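Long-range contact in adenosine deaminase 1 (Arthrobacter aurescens, PDB 3RYS), which binds one zinc ion per subunit and probably catalyses the hydrolytic deamination of adenine to hypoxanthine in purine salvage: residues A[12-16]-A[311-315]. Numbering follows the deposited sequence.
Sequences APPVA and AANSI
The hydroxyl of S314 faces the strand and takes the backbone N-H of A16 in a nearly straight hydrogen bond, A16 N to S314 OG being 2.9 Å with an N-H...O angle of 161°. With chi1 at 86°, OG lies between the serine's own N and carbonyl carbon, a setting that lets the same oxygen donate back into the helix, to A311 O at 2.7 Å. That carbonyl also accepts from I315 N, so one buried hydroxyl links a strand amide to a helix carbonyl already in use. With an alanine in place of S314, the A16 N-H is likely to lose this acceptor and A311 O its hydroxyl donor, leaving I315 N still bonded to that carbonyl. One turn earlier, the methyl of A311 sits against P14 O, 3.5 Å from A311 CB, with V15 CG1 3.8 Å and P13 CB 4.0 Å from that same methyl. Beyond S314, I315 reaches A16 CB loosely through CG1, 4.4 Å away, while L328 and L329 of helix 322-339 touch its side chain. V15 and P13 also rest on F293 of helix 289-300. Such packing of a late helix against the first strand, 15-17, is characteristic of the closing region of a TIM barrel, the fold of the adenosine deaminase family.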
loop_
_atom_site.group_PDB
_atom_site.type_symbol
_atom_site.label_atom_id
_atom_site.label_comp_id
_atom_site.label_asym_id
_atom_site.label_seq_id
_atom_site.Cartn_x
_atom_site.Cartn_y
_atom_site.Cartn_z
ATOM N N ALA A 12 -3.023 -12.728 -14.272
ATOM C CA ALA A 12 -2.218 -12.403 -13.104
ATOM C C ALA A 12 -2.256 -13.573 -12.138
ATOM O O ALA A 12 -3.201 -14.361 -12.158
ATOM C CB ALA A 12 -2.745 -11.150 -12.434
ATOM N N PRO A 13 -1.226 -13.690 -11.288
ATOM C CA PRO A 13 -1.116 -14.776 -10.306
ATOM C C PRO A 13 -1.954 -14.472 -9.078
ATOM O O PRO A 13 -2.319 -13.315 -8.870
ATOM C CB PRO A 13 0.368 -14.747 -9.908
ATOM C CG PRO A 13 1.022 -13.683 -10.771
ATOM C CD PRO A 13 -0.076 -12.778 -11.224
ATOM N N PRO A 14 -2.253 -15.496 -8.265
ATOM C CA PRO A 14 -2.898 -15.264 -6.972
ATOM C C PRO A 14 -1.882 -14.604 -6.054
ATOM O O PRO A 14 -0.836 -15.198 -5.812
ATOM C CB PRO A 14 -3.199 -16.680 -6.468
ATOM C CG PRO A 14 -2.966 -17.590 -7.623
ATOM C CD PRO A 14 -1.960 -16.918 -8.486
ATOM N N VAL A 15 -2.168 -13.401 -5.565
ATOM C CA VAL A 15 -1.197 -12.680 -4.747
ATOM C C VAL A 15 -1.814 -12.143 -3.472
ATOM O O VAL A 15 -3.029 -12.216 -3.273
ATOM C CB VAL A 15 -0.598 -11.464 -5.493
ATOM C CG1 VAL A 15 0.015 -11.885 -6.824
ATOM C CG2 VAL A 15 -1.664 -10.391 -5.694
ATOM N N ALA A 16 -0.958 -11.597 -2.616
ATOM C CA ALA A 16 -1.410 -10.757 -1.518
ATOM C C ALA A 16 -0.895 -9.338 -1.743
ATOM O O ALA A 16 0.282 -9.144 -2.029
ATOM C CB ALA A 16 -0.919 -11.301 -0.197
ATOM N N ALA A 311 4.691 -13.473 -6.280
ATOM C CA ALA A 311 3.422 -13.805 -5.645
ATOM C C ALA A 311 3.631 -14.485 -4.295
ATOM O O ALA A 311 3.040 -14.082 -3.288
ATOM C CB ALA A 311 2.596 -14.700 -6.560
ATOM N N ALA A 312 4.466 -15.520 -4.278
ATOM C CA ALA A 312 4.687 -16.294 -3.060
ATOM C C ALA A 312 5.384 -15.463 -1.984
ATOM O O ALA A 312 5.121 -15.635 -0.794
ATOM C CB ALA A 312 5.467 -17.571 -3.361
ATOM N N ASN A 313 6.272 -14.565 -2.402
ATOM C CA ASN A 313 6.863 -13.616 -1.472
ATOM C C ASN A 313 5.765 -12.844 -0.749
ATOM O O ASN A 313 5.728 -12.797 0.479
ATOM C CB ASN A 313 7.781 -12.633 -2.201
ATOM C CG ASN A 313 9.113 -13.246 -2.581
ATOM O OD1 ASN A 313 9.946 -12.599 -3.219
ATOM N ND2 ASN A 313 9.326 -14.497 -2.189
ATOM N N SER A 314 4.867 -12.245 -1.524
ATOM C CA SER A 314 3.803 -11.426 -0.963
ATOM C C SER A 314 2.972 -12.203 0.058
ATOM O O SER A 314 2.435 -11.622 1.006
ATOM C CB SER A 314 2.897 -10.889 -2.069
ATOM O OG SER A 314 1.887 -11.829 -2.389
ATOM N N ILE A 315 2.866 -13.514 -0.135
ATOM C CA ILE A 315 2.092 -14.338 0.783
ATOM C C ILE A 315 2.902 -14.658 2.031
ATOM O O ILE A 315 2.400 -14.536 3.149
ATOM C CB ILE A 315 1.599 -15.641 0.121
ATOM C CG1 ILE A 315 0.709 -15.317 -1.081
ATOM C CG2 ILE A 315 0.842 -16.491 1.127
ATOM C CD1 ILE A 315 0.262 -16.527 -1.861
#